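Local coordinates for protein cellulase (Bacteroides salanitronis, PDB 6WQY) that probably hydrolyses internal beta-1,4 links of cellulose and related plant polysaccharides, this chain being the glycoside hydrolase family 5 TIM-barrel domain of a longer protein, at residues P89-D94 and N142-A147; G123-Y128 and G178-G183; Y128-K133 and N197-V202; D134-E139 and G189-A194; M172-D177 and A249-D254. One frame throughout, in Å; residues are numbered along the deposited sequence. Where two conformers were deposited one is given.

In the fold
All five contacts belong to one eight-stranded TIM barrel, but they sit at different depths. Interaction 5 lies near the centre of the chain, where side chains of the loop after strand 167-170 reach the end of strand 246-251, and it alone carries a direct hydrogen bond across its segments. Interaction 2 joins the loops after strands 114-118 and 167-170, with van der Waals contact and no direct bond. Interactions 3 and 4 both join helix 132-135 to helix 191-209: the first is fully buried and apolar, centred on an indole, while the second, about 9 Å away between centres, is more open and recruits a water. Interaction 1, on the surface, rests a tyrosine on helix 139-159.

Interaction 1 of 5, residues P89-D94 and N142-A147; sequences PDYTID and NSAVKA
Tyr-91 is the one residue of the 89-94 loop to reach helix 139-159 through this contact, and it meets Ala-144 and Ala-147, one turn apart. The apolar part is small: CE2 of Tyr-91 lies 4.0 Å from CB of Ala-147, and the same CE2 is 3.9 Å from the carbonyl carbon C of Ala-147, the ring coming in obliquely. With chi1 at -58°, CG is anti to the carbonyl carbon, which directs the ring at the helix. The polar approach is looser, for Tyr-91 OH stays 3.7 Å from O of Ala-144 and makes no hydrogen bond with it. Firmer bonds come from the loop backbone, since Tyr-91 O and Ile-93 N both pair with the side-chain amide of Gln-155, further along the helix. Replacing Tyr-91 by an alanine would probably leave the methyl of Ala-147 without its ring partner and open a gap beside the helix. The contact is therefore dispersive surface packing, with directional bonding left to the neighbouring backbone.

Interaction 2 of 5, residues G123-Y128 and G178-G183; sequences GANSQY and GSWGWG
Asn-125 meets Trp-180 through its amide oxygen: OD1 comes 3.4 Å from CZ2 of the indole, the amide and ring planes 58° apart. The indole nitrogen is also near, but OD1 of Asn-125 and NE1 of Trp-180, 3.5 Å apart, are badly angled and form no hydrogen bond. The backbones also meet, with O of Asn-125 lying 3.7 Å from CA of Gly-178. That glycine has a positive phi (118°), a conformation in which a CB would press on the preceding carbonyl oxygen. In the next shell, Asn-125 ND2 donates to OE1 of Gln-127 (3.0 Å), which fixes the flip of the amide and presents OD1 to the indole and, weakly, to His-176 NE2. The ring of His-176 also meets that of Trp-180, while a type I' turn from Ser-179 to Trp-182 carries the indole. Such side-by-side loops, following barrel strands 114-118 and 167-170, are typical of the C-terminal rim of a TIM barrel, the end where these enzymes hold their active sites.

Interaction 3 of 5, residues Y128-K133 and N197-V202; sequences YWLDIK and NEWNQV
Trp-199, on helix 191-209, pushes the six-membered half of its indole between Leu-130 and Ile-132, and this is the tight part of the contact. Leu-130 CD1 sits over one face, 4.0 Å from the ring centroid; its closest ring atom, CZ3 of Trp-199, is 3.5 Å from CD1. On the opposite face CD1 of Ile-132, in the conformer given, makes a second CH-pi contact, only 20° off the ring normal. The isoleucine gets there by carrying CG1 anti to the backbone N and then turning at chi2 (73°), which folds its terminal methyl over the indole. Main chain of the 128-133 segment meets the rim: Ile-132 N lies 3.5 Å from CH2 of Trp-199, and the carbonyl carbon of Asp-131 stands at the edge near the ring plane. The other side of this segment is polar. Lys-133 is exposed there to solvent, whereas Asp-131 is buried, held by Ser-126 and Asp-134 N, its side chain about 4 Å from a bound magnesium ion. With a leucine in place of Trp-199, the methyls of Leu-130 and Ile-132 would probably lose the flat surface between them, and OD1 of Asn-142 its bond from the indole NH. Carbon thus grips the indole on both faces, while its buried nitrogen is satisfied by Asn-142, from helix 139-159.

Interaction 4 of 5, residues D134-E139 and G189-A194; sequences DAATDE and GGRQYA
The guanidinium of Arg-191 turns its edge toward Ala-136, whose carbonyl oxygen lies near the plane of the group, though NE of Arg-191 is 4.0 Å from that O and no bond forms. A water, also in this plane at the edge, does the bridging: it accepts from NH2 of Arg-191 at 2.8 Å and donates to O of Ala-135 at 2.7 Å. NH1 takes a different partner, a salt bridge to Glu-198, about two turns further along the same helix. The second flat group, the amide of Gln-192, reaches beyond the contact, OE1 to Tyr-224 OH and NE2 to Asp-177.

What touches Ala-136 directly is aliphatic. Its CB sits against two methylenes, 3.8 Å from CG of Arg-191 and 3.7 Å from CG of Gln-192, and its O is 3.4 Å from Arg-191 CG. In the arginine, chi1 (-177°) holds CG anti to the backbone N, against the alanine, and the bend at chi2 (57°) then turns CD and the guanidinium past it. The backbones come close, CA of Ala-136 and CA of Gln-192 being 5.4 Å apart, a spacing that a small residue suits. Just ahead, Gly-190 is the N-cap of helix 191-209, and Asp-188 bonds the amides of Gly-190 and Gln-192 and, weakly, that of Arg-191. The two long polar side chains therefore pack through their carbons, and their polar ends are spent on the water and on partners around the contact.

Interaction 5 of 5, residues M172-D177 and A249-D254; sequences MNEIHD and AVHFYD
Glu-174 carries CG anti to its carbonyl carbon (chi1 -69°) and runs on extended, which swings its carboxylate across to His-251, whose CG is likewise anti to its carbonyl carbon, so that the ring turns its ND1 edge to the glutamate. Both lie at the mouth of the TIM barrel, just past strand 167-170 and at the end of strand 246-251. His-251 ND1 donates to OE2 of Glu-174 at 2.7 Å, close to straight at 162°. The oxygen lies in the imidazole plane and receives the proton on its anti lone pair, while the carboxylate is turned 50° from the ring. This bond helps fix the rotation of the histidine ring.

Neighbouring groups surround the pair. Glu-309, from strand 305-310, touches both Glu-174 and His-251, and its OE1 bonds the hydroxyl of Tyr-253. An Asn-Glu pair after the fourth strand facing a glutamate on the seventh is consistent with the active-site layout of family 5 glycoside hydrolases, where the two glutamates usually act as acid/base and nucleophile. Asn-173 has its main polar partner in Arg-76, which bonds OD1. That same OD1 also meets the rim of the imidazole in its plane, 3.1 Å from CE1 of His-251.

Interaction 1 of 5, residues P89-D94 and N142-A147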
# COMPACT_ATOMS: atom_id res chain seq x y z
N PRO A 89 23.86 0.44 -17.33
CA PRO A 89 23.11 1.62 -16.90
C PRO A 89 21.63 1.61 -17.26
O PRO A 89 20.88 2.48 -16.83
CB PRO A 89 23.80 2.76 -17.66
CG PRO A 89 24.21 2.11 -18.94
CD PRO A 89 24.62 0.70 -18.57
N ASP A 90 21.20 0.65 -18.08
CA ASP A 90 19.84 0.70 -18.59
C ASP A 90 18.82 0.11 -17.63
O ASP A 90 17.66 0.54 -17.64
CB ASP A 90 19.76 -0.02 -19.94
CG ASP A 90 20.64 0.63 -20.99
OD1 ASP A 90 20.53 1.86 -21.18
OD2 ASP A 90 21.45 -0.08 -21.61
N TYR A 91 19.21 -0.85 -16.80
CA TYR A 91 18.29 -1.51 -15.89
C TYR A 91 17.00 -1.91 -16.61
O TYR A 91 15.90 -1.62 -16.16
CB TYR A 91 18.00 -0.62 -14.68
CG TYR A 91 19.23 -0.23 -13.89
CD1 TYR A 91 19.82 -1.13 -13.03
CD2 TYR A 91 19.78 1.04 -14.00
CE1 TYR A 91 20.94 -0.78 -12.27
CE2 TYR A 91 20.88 1.41 -13.24
CZ TYR A 91 21.46 0.49 -12.39
OH TYR A 91 22.56 0.86 -11.64
N THR A 92 17.16 -2.59 -17.74
CA THR A 92 16.02 -2.89 -18.59
C THR A 92 15.11 -3.91 -17.92
O THR A 92 15.57 -4.97 -17.46
CB THR A 92 16.51 -3.44 -19.93
OG1 THR A 92 17.32 -2.44 -20.55
CG2 THR A 92 15.34 -3.80 -20.83
N ILE A 93 13.82 -3.61 -17.89
CA ILE A 93 12.84 -4.52 -17.31
C ILE A 93 12.41 -5.54 -18.35
O ILE A 93 12.08 -5.19 -19.49
CB ILE A 93 11.62 -3.76 -16.77
CG1 ILE A 93 12.02 -2.77 -15.69
CG2 ILE A 93 10.58 -4.74 -16.23
CD1 ILE A 93 10.91 -1.86 -15.22
N ASP A 94 12.41 -6.83 -17.98
CA ASP A 94 11.96 -7.88 -18.89
C ASP A 94 10.57 -7.56 -19.42
O ASP A 94 9.64 -7.31 -18.65
CB ASP A 94 11.93 -9.21 -18.14
CG ASP A 94 11.28 -10.31 -18.96
OD1 ASP A 94 11.96 -10.82 -19.87
OD2 ASP A 94 10.10 -10.65 -18.69
N ASN A 142 24.35 5.16 -3.14
CA ASN A 142 23.18 6.03 -3.28
C ASN A 142 22.95 6.39 -4.74
O ASN A 142 21.82 6.33 -5.24
CB ASN A 142 23.35 7.27 -2.40
CG ASN A 142 22.05 8.02 -2.17
OD1 ASN A 142 20.96 7.46 -2.25
ND2 ASN A 142 22.16 9.29 -1.83
N SER A 143 24.02 6.72 -5.46
CA SER A 143 23.87 7.06 -6.87
C SER A 143 23.35 5.88 -7.68
O SER A 143 22.50 6.06 -8.57
CB SER A 143 25.21 7.54 -7.43
OG SER A 143 25.55 8.80 -6.89
N ALA A 144 23.85 4.66 -7.41
CA ALA A 144 23.39 3.49 -8.15
C ALA A 144 21.93 3.16 -7.85
O ALA A 144 21.19 2.75 -8.75
CB ALA A 144 24.28 2.29 -7.81
N VAL A 145 21.51 3.29 -6.59
CA VAL A 145 20.11 3.07 -6.25
C VAL A 145 19.23 4.05 -6.99
O VAL A 145 18.21 3.69 -7.57
CB VAL A 145 19.89 3.15 -4.73
CG1 VAL A 145 18.40 3.06 -4.43
CG2 VAL A 145 20.65 2.06 -4.01
N LYS A 146 19.61 5.33 -6.96
CA LYS A 146 18.83 6.34 -7.65
C LYS A 146 18.78 6.09 -9.15
O LYS A 146 17.74 6.27 -9.78
CB LYS A 146 19.39 7.73 -7.35
CG LYS A 146 19.18 8.19 -5.91
CD LYS A 146 19.87 9.51 -5.67
CE LYS A 146 19.65 10.03 -4.27
NZ LYS A 146 20.38 11.31 -4.03
N ALA A 147 19.90 5.68 -9.74
CA ALA A 147 19.92 5.42 -11.17
C ALA A 147 18.96 4.29 -11.53
O ALA A 147 18.23 4.36 -12.52
CB ALA A 147 21.33 5.07 -11.63

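Interaction 2 of 5, residues G123-Y128 and G178-G183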
# COMPACT_ATOMS: atom_id res chain seq x y z
N GLY A 123 12.80 -3.79 -2.10
CA GLY A 123 13.24 -3.06 -0.94
C GLY A 123 13.19 -3.82 0.36
O GLY A 123 13.42 -3.21 1.41
N ALA A 124 12.91 -5.12 0.35
CA ALA A 124 12.73 -5.84 1.61
C ALA A 124 14.03 -5.85 2.41
O ALA A 124 15.05 -6.38 1.96
CB ALA A 124 12.25 -7.26 1.35
N ASN A 125 13.97 -5.26 3.61
CA ASN A 125 15.02 -5.37 4.62
C ASN A 125 16.37 -4.82 4.18
O ASN A 125 17.38 -5.12 4.81
CB ASN A 125 15.19 -6.82 5.08
CG ASN A 125 13.88 -7.46 5.45
OD1 ASN A 125 12.98 -6.81 5.99
ND2 ASN A 125 13.74 -8.75 5.13
N SER A 126 16.39 -4.00 3.14
CA SER A 126 17.64 -3.47 2.62
C SER A 126 18.58 -4.57 2.13
O SER A 126 19.78 -4.34 2.02
CB SER A 126 18.35 -2.61 3.68
OG SER A 126 19.12 -1.57 3.09
N GLN A 127 18.05 -5.75 1.79
CA GLN A 127 18.91 -6.88 1.46
C GLN A 127 19.11 -7.07 -0.04
O GLN A 127 19.92 -7.93 -0.42
CB GLN A 127 18.42 -8.17 2.14
CG GLN A 127 17.18 -8.79 1.54
CD GLN A 127 16.69 -9.99 2.34
OE1 GLN A 127 15.81 -9.87 3.20
NE2 GLN A 127 17.26 -11.16 2.07
N TYR A 128 18.45 -6.28 -0.88
CA TYR A 128 18.62 -6.35 -2.33
C TYR A 128 19.13 -5.01 -2.85
O TYR A 128 19.75 -4.25 -2.11
CB TYR A 128 17.31 -6.79 -3.01
CG TYR A 128 16.73 -8.06 -2.42
CD1 TYR A 128 17.36 -9.29 -2.60
CD2 TYR A 128 15.55 -8.05 -1.71
CE1 TYR A 128 16.83 -10.45 -2.06
CE2 TYR A 128 15.01 -9.20 -1.19
CZ TYR A 128 15.65 -10.39 -1.36
OH TYR A 128 15.11 -11.54 -0.83
N GLY A 178 17.06 -2.86 7.86
CA GLY A 178 17.12 -4.20 8.40
C GLY A 178 16.49 -4.30 9.78
O GLY A 178 15.95 -5.35 10.14
N SER A 179 16.51 -3.20 10.54
CA SER A 179 16.02 -3.19 11.91
C SER A 179 14.61 -2.64 12.05
O SER A 179 14.18 -2.37 13.18
CB SER A 179 16.98 -2.41 12.80
OG SER A 179 18.19 -3.13 12.96
N TRP A 180 13.88 -2.49 10.95
CA TRP A 180 12.43 -2.28 11.02
C TRP A 180 12.05 -1.01 11.77
O TRP A 180 10.99 -0.95 12.40
CB TRP A 180 11.73 -3.53 11.55
CG TRP A 180 11.66 -4.64 10.56
CD1 TRP A 180 12.55 -5.67 10.39
CD2 TRP A 180 10.66 -4.81 9.57
NE1 TRP A 180 12.14 -6.47 9.37
CE2 TRP A 180 10.98 -5.97 8.85
CE3 TRP A 180 9.51 -4.11 9.25
CZ2 TRP A 180 10.18 -6.44 7.81
CZ3 TRP A 180 8.71 -4.58 8.22
CH2 TRP A 180 9.05 -5.72 7.52
N GLY A 181 12.88 0.01 11.68
CA GLY A 181 12.63 1.29 12.32
C GLY A 181 13.38 1.52 13.60
O GLY A 181 13.35 2.64 14.13
N TRP A 182 14.07 0.50 14.11
CA TRP A 182 14.79 0.58 15.37
C TRP A 182 16.25 0.24 15.11
O TRP A 182 16.85 -0.57 15.82
CB TRP A 182 14.15 -0.37 16.38
CG TRP A 182 12.75 0.05 16.63
CD1 TRP A 182 11.63 -0.43 16.02
CD2 TRP A 182 12.32 1.09 17.51
NE1 TRP A 182 10.52 0.23 16.49
CE2 TRP A 182 10.92 1.17 17.40
CE3 TRP A 182 12.99 1.95 18.38
CZ2 TRP A 182 10.17 2.08 18.15
CZ3 TRP A 182 12.25 2.85 19.12
CH2 TRP A 182 10.85 2.91 19.00
N GLY A 183 16.81 0.86 14.07
CA GLY A 183 18.20 0.68 13.71
C GLY A 183 18.96 1.98 13.68
O GLY A 183 18.74 2.88 14.51

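Interaction 3 of 5, residues Y128-K133 and N197-V202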
# COMPACT_ATOMS: atom_id res chain seq x y z
N TYR A 128 18.45 -6.28 -0.88
CA TYR A 128 18.62 -6.35 -2.33
C TYR A 128 19.13 -5.01 -2.85
O TYR A 128 19.75 -4.25 -2.11
CB TYR A 128 17.31 -6.79 -3.01
CG TYR A 128 16.73 -8.06 -2.42
CD1 TYR A 128 17.36 -9.29 -2.60
CD2 TYR A 128 15.55 -8.05 -1.71
CE1 TYR A 128 16.83 -10.45 -2.06
CE2 TYR A 128 15.01 -9.20 -1.19
CZ TYR A 128 15.65 -10.39 -1.36
OH TYR A 128 15.11 -11.54 -0.83
N TRP A 129 18.88 -4.68 -4.12
CA TRP A 129 19.50 -3.49 -4.71
C TRP A 129 19.03 -2.20 -4.03
O TRP A 129 19.79 -1.22 -3.97
CB TRP A 129 19.23 -3.40 -6.22
CG TRP A 129 17.79 -3.18 -6.59
CD1 TRP A 129 16.86 -4.15 -6.85
CD2 TRP A 129 17.12 -1.92 -6.76
NE1 TRP A 129 15.66 -3.57 -7.16
CE2 TRP A 129 15.78 -2.21 -7.13
CE3 TRP A 129 17.51 -0.58 -6.66
CZ2 TRP A 129 14.85 -1.22 -7.37
CZ3 TRP A 129 16.58 0.40 -6.91
CH2 TRP A 129 15.26 0.08 -7.25
N LEU A 130 17.79 -2.16 -3.57
CA LEU A 130 17.19 -0.96 -3.00
C LEU A 130 17.61 -0.95 -1.54
O LEU A 130 16.92 -1.49 -0.68
CB LEU A 130 15.69 -1.03 -3.25
CG LEU A 130 14.84 0.17 -2.87
CD1 LEU A 130 15.32 1.47 -3.45
CD2 LEU A 130 13.41 -0.12 -3.32
N ASP A 131 18.78 -0.35 -1.26
CA ASP A 131 19.56 -0.59 -0.04
C ASP A 131 19.84 0.72 0.70
O ASP A 131 20.85 1.38 0.48
CB ASP A 131 20.87 -1.27 -0.48
CG ASP A 131 21.84 -1.51 0.65
OD1 ASP A 131 21.53 -1.30 1.83
OD2 ASP A 131 23.01 -1.91 0.32
N ILE A 132 18.92 1.07 1.61
CA ILE A 132 19.02 2.33 2.35
C ILE A 132 20.21 2.34 3.29
O ILE A 132 20.82 3.38 3.52
CB ILE A 132 17.69 2.62 3.08
CG1 ILE A 132 17.67 4.01 3.72
CG2 ILE A 132 17.43 1.56 4.16
CD1 ILE A 132 17.53 5.14 2.72
N LYS A 133 20.54 1.19 3.88
CA LYS A 133 21.61 1.17 4.87
C LYS A 133 22.92 1.64 4.26
O LYS A 133 23.59 2.54 4.79
CB LYS A 133 21.77 -0.22 5.48
CG LYS A 133 22.72 -0.21 6.68
CD LYS A 133 22.81 -1.55 7.41
CE LYS A 133 23.47 -2.62 6.56
NZ LYS A 133 23.55 -3.94 7.24
N ASN A 197 13.87 10.46 1.53
CA ASN A 197 13.24 11.63 0.93
C ASN A 197 13.84 11.96 -0.44
O ASN A 197 13.10 12.35 -1.36
CB ASN A 197 13.31 12.82 1.88
CG ASN A 197 12.35 12.70 3.05
OD1 ASN A 197 11.21 12.26 2.90
ND2 ASN A 197 12.79 13.10 4.23
N GLU A 198 15.16 11.80 -0.59
CA GLU A 198 15.80 12.00 -1.88
C GLU A 198 15.29 10.99 -2.91
O GLU A 198 15.07 11.35 -4.08
CB GLU A 198 17.32 11.86 -1.75
CG GLU A 198 18.01 12.93 -0.95
CD GLU A 198 19.50 12.67 -0.66
OE1 GLU A 198 20.12 11.74 -1.26
OE2 GLU A 198 20.07 13.41 0.18
N TRP A 199 15.15 9.73 -2.50
CA TRP A 199 14.67 8.71 -3.42
C TRP A 199 13.27 9.01 -3.91
O TRP A 199 12.96 8.84 -5.10
CB TRP A 199 14.68 7.35 -2.73
CG TRP A 199 16.03 6.76 -2.47
CD1 TRP A 199 17.25 7.26 -2.81
CD2 TRP A 199 16.28 5.53 -1.78
NE1 TRP A 199 18.24 6.39 -2.39
CE2 TRP A 199 17.66 5.33 -1.74
CE3 TRP A 199 15.44 4.58 -1.20
CZ2 TRP A 199 18.23 4.21 -1.14
CZ3 TRP A 199 16.01 3.47 -0.60
CH2 TRP A 199 17.38 3.29 -0.59
N ASN A 200 12.39 9.47 -3.01
CA ASN A 200 11.05 9.82 -3.44
C ASN A 200 11.08 10.95 -4.46
O ASN A 200 10.29 10.96 -5.41
CB ASN A 200 10.17 10.18 -2.24
CG ASN A 200 9.69 8.96 -1.48
OD1 ASN A 200 9.58 7.86 -2.04
ND2 ASN A 200 9.36 9.16 -0.20
N GLN A 201 11.98 11.91 -4.26
CA GLN A 201 12.12 13.00 -5.24
C GLN A 201 12.59 12.48 -6.59
O GLN A 201 12.11 12.93 -7.64
CB GLN A 201 13.09 14.06 -4.72
CG GLN A 201 13.15 15.30 -5.60
CD GLN A 201 11.87 16.10 -5.52
OE1 GLN A 201 11.59 16.72 -4.49
NE2 GLN A 201 11.07 16.07 -6.57
N VAL A 202 13.54 11.54 -6.59
CA VAL A 202 14.01 10.94 -7.84
C VAL A 202 12.86 10.26 -8.58
O VAL A 202 12.74 10.39 -9.81
CB VAL A 202 15.16 9.95 -7.55
CG1 VAL A 202 15.44 9.06 -8.75
CG2 VAL A 202 16.42 10.71 -7.12

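Interaction 4 of 5, residues D134-E139 and G189-A194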
# COMPACT_ATOMS: atom_id res chain seq x y z
N ASP A 134 23.29 1.05 3.12
CA ASP A 134 24.55 1.41 2.48
C ASP A 134 24.44 2.68 1.66
O ASP A 134 25.43 3.40 1.53
CB ASP A 134 25.04 0.24 1.63
CG ASP A 134 25.34 -0.99 2.46
OD1 ASP A 134 26.09 -0.88 3.45
OD2 ASP A 134 24.80 -2.07 2.13
N ALA A 135 23.26 3.00 1.13
CA ALA A 135 23.13 4.26 0.41
C ALA A 135 23.38 5.44 1.34
O ALA A 135 23.91 6.47 0.90
CB ALA A 135 21.73 4.40 -0.18
N ALA A 136 23.06 5.31 2.62
CA ALA A 136 23.24 6.40 3.57
C ALA A 136 24.69 6.56 4.00
O ALA A 136 25.03 7.59 4.60
CB ALA A 136 22.36 6.17 4.80
N THR A 137 25.57 5.57 3.74
CA THR A 137 26.97 5.69 4.08
C THR A 137 27.89 5.78 2.87
O THR A 137 29.04 6.14 3.03
CB THR A 137 27.44 4.54 4.99
OG1 THR A 137 27.28 3.30 4.30
CG2 THR A 137 26.68 4.50 6.30
N ASP A 138 27.42 5.47 1.68
CA ASP A 138 28.28 5.37 0.50
C ASP A 138 27.59 6.07 -0.66
O ASP A 138 26.60 5.57 -1.19
CB ASP A 138 28.57 3.90 0.18
CG ASP A 138 29.58 3.73 -0.94
OD1 ASP A 138 29.79 4.67 -1.72
OD2 ASP A 138 30.17 2.63 -1.02
N GLU A 139 28.13 7.21 -1.07
CA GLU A 139 27.53 7.98 -2.15
C GLU A 139 27.46 7.20 -3.46
O GLU A 139 26.56 7.44 -4.27
CB GLU A 139 28.31 9.28 -2.36
CG GLU A 139 29.75 9.07 -2.81
CD GLU A 139 30.54 10.36 -2.79
OE1 GLU A 139 29.95 11.43 -2.51
OE2 GLU A 139 31.75 10.30 -3.05
N GLY A 189 21.73 10.76 12.96
CA GLY A 189 21.57 12.17 12.71
C GLY A 189 20.57 12.52 11.64
O GLY A 189 20.42 13.71 11.32
N GLY A 190 19.88 11.54 11.09
CA GLY A 190 18.85 11.78 10.10
C GLY A 190 19.21 11.40 8.69
O GLY A 190 18.40 11.63 7.79
N ARG A 191 20.38 10.80 8.45
CA ARG A 191 20.81 10.57 7.07
C ARG A 191 19.88 9.60 6.35
O ARG A 191 19.49 9.85 5.20
CB ARG A 191 22.25 10.08 7.02
CG ARG A 191 22.78 9.90 5.62
CD ARG A 191 22.69 11.17 4.78
NE ARG A 191 23.18 10.94 3.42
CZ ARG A 191 22.72 11.56 2.35
NH1 ARG A 191 21.76 12.49 2.45
NH2 ARG A 191 23.21 11.26 1.15
N GLN A 192 19.57 8.46 6.96
CA GLN A 192 18.68 7.53 6.28
C GLN A 192 17.35 8.19 5.94
O GLN A 192 16.81 7.98 4.84
CB GLN A 192 18.45 6.27 7.10
CG GLN A 192 19.63 5.33 7.12
CD GLN A 192 19.31 4.06 7.90
OE1 GLN A 192 18.12 3.74 8.08
NE2 GLN A 192 20.30 3.35 8.35
N TYR A 193 16.77 8.98 6.86
CA TYR A 193 15.51 9.64 6.53
C TYR A 193 15.68 10.57 5.33
O TYR A 193 14.79 10.66 4.46
CB TYR A 193 14.97 10.45 7.72
CG TYR A 193 14.69 9.63 8.96
CD1 TYR A 193 14.08 8.40 8.90
CD2 TYR A 193 15.07 10.10 10.21
CE1 TYR A 193 13.85 7.66 10.04
CE2 TYR A 193 14.85 9.37 11.36
CZ TYR A 193 14.23 8.14 11.27
OH TYR A 193 14.00 7.36 12.38
N ALA A 194 16.80 11.28 5.28
CA ALA A 194 17.06 12.20 4.18
C ALA A 194 17.22 11.44 2.87
O ALA A 194 16.72 11.89 1.83
CB ALA A 194 18.30 13.04 4.47
O HOH W 1 24.93 9.00 1.12

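Interaction 5 of 5, residues M172-D177 and A249-D254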
# COMPACT_ATOMS: atom_id res chain seq x y z
N MET A 172 7.78 3.03 -3.77
CA MET A 172 8.39 1.87 -3.13
C MET A 172 7.52 1.53 -1.94
O MET A 172 6.51 2.18 -1.68
CB MET A 172 9.85 2.10 -2.79
CG MET A 172 10.12 3.22 -1.85
SD MET A 172 11.83 3.83 -2.00
CE MET A 172 11.62 4.92 -3.41
N ASN A 173 7.92 0.47 -1.22
CA ASN A 173 7.08 -0.15 -0.19
C ASN A 173 7.53 0.23 1.21
O ASN A 173 7.22 1.34 1.67
CB ASN A 173 7.00 -1.66 -0.43
CG ASN A 173 6.09 -2.33 0.56
OD1 ASN A 173 5.02 -1.80 0.86
ND2 ASN A 173 6.51 -3.47 1.10
N GLU A 174 8.27 -0.65 1.90
CA GLU A 174 8.64 -0.50 3.30
C GLU A 174 10.15 -0.44 3.38
O GLU A 174 10.83 -1.46 3.31
CB GLU A 174 8.10 -1.66 4.14
CG GLU A 174 6.60 -1.65 4.26
CD GLU A 174 6.03 -2.76 5.11
OE1 GLU A 174 6.77 -3.74 5.43
OE2 GLU A 174 4.84 -2.68 5.52
N ILE A 175 10.69 0.76 3.50
CA ILE A 175 12.13 0.99 3.46
C ILE A 175 12.66 1.09 4.88
O ILE A 175 12.23 1.94 5.68
CB ILE A 175 12.44 2.25 2.64
CG1 ILE A 175 11.93 2.09 1.19
CG2 ILE A 175 13.93 2.56 2.70
CD1 ILE A 175 12.47 0.88 0.43
N HIS A 176 13.62 0.21 5.20
CA HIS A 176 14.31 0.24 6.48
C HIS A 176 15.65 -0.47 6.30
O HIS A 176 15.85 -1.25 5.34
CB HIS A 176 13.50 -0.42 7.60
CG HIS A 176 13.29 -1.87 7.40
ND1 HIS A 176 14.05 -2.83 8.03
CD2 HIS A 176 12.41 -2.54 6.62
CE1 HIS A 176 13.64 -4.02 7.65
NE2 HIS A 176 12.64 -3.88 6.79
N ASP A 177 16.55 -0.23 7.24
CA ASP A 177 17.93 -0.71 7.11
C ASP A 177 18.14 -2.14 7.55
O ASP A 177 19.29 -2.59 7.57
CB ASP A 177 18.89 0.24 7.84
CG ASP A 177 18.77 0.21 9.36
OD1 ASP A 177 17.97 -0.57 9.92
OD2 ASP A 177 19.53 0.97 9.97
N ALA A 249 2.02 7.71 1.78
CA ALA A 249 1.64 6.33 2.04
C ALA A 249 2.13 5.89 3.41
O ALA A 249 3.31 6.03 3.70
CB ALA A 249 2.26 5.42 0.98
N VAL A 250 1.22 5.33 4.24
CA VAL A 250 1.59 4.69 5.50
C VAL A 250 0.93 3.32 5.55
O VAL A 250 -0.04 3.04 4.85
CB VAL A 250 1.20 5.52 6.74
CG1 VAL A 250 1.97 6.83 6.76
CG2 VAL A 250 -0.29 5.75 6.82
N HIS A 251 1.46 2.46 6.41
CA HIS A 251 0.84 1.16 6.70
C HIS A 251 0.45 1.13 8.17
O HIS A 251 1.11 1.77 9.01
CB HIS A 251 1.78 -0.01 6.38
CG HIS A 251 2.12 -0.12 4.92
ND1 HIS A 251 3.03 -1.02 4.42
CD2 HIS A 251 1.64 0.56 3.85
CE1 HIS A 251 3.11 -0.89 3.10
NE2 HIS A 251 2.27 0.06 2.72
N PHE A 252 -0.62 0.40 8.49
CA PHE A 252 -1.14 0.40 9.85
C PHE A 252 -1.69 -0.97 10.20
O PHE A 252 -2.78 -1.34 9.73
CB PHE A 252 -2.23 1.46 10.04
CG PHE A 252 -2.77 1.52 11.44
CD1 PHE A 252 -2.07 2.21 12.43
CD2 PHE A 252 -3.95 0.89 11.79
CE1 PHE A 252 -2.55 2.27 13.72
CE2 PHE A 252 -4.43 0.95 13.07
CZ PHE A 252 -3.73 1.64 14.04
N TYR A 253 -0.98 -1.68 11.06
CA TYR A 253 -1.38 -2.99 11.55
C TYR A 253 -1.48 -3.02 13.07
O TYR A 253 -1.62 -4.11 13.66
CB TYR A 253 -0.40 -4.06 11.09
CG TYR A 253 -0.39 -4.36 9.61
CD1 TYR A 253 -1.38 -5.15 9.05
CD2 TYR A 253 0.64 -3.92 8.79
CE1 TYR A 253 -1.35 -5.50 7.72
CE2 TYR A 253 0.67 -4.25 7.44
CZ TYR A 253 -0.32 -5.05 6.91
OH TYR A 253 -0.31 -5.50 5.61
N ASP A 254 -1.42 -1.87 13.73
CA ASP A 254 -1.29 -1.89 15.18
C ASP A 254 -2.53 -2.52 15.82
O ASP A 254 -3.65 -2.15 15.47
CB ASP A 254 -1.17 -0.47 15.74
CG ASP A 254 0.09 0.25 15.35
OD1 ASP A 254 1.00 -0.36 14.73
OD2 ASP A 254 0.18 1.47 15.71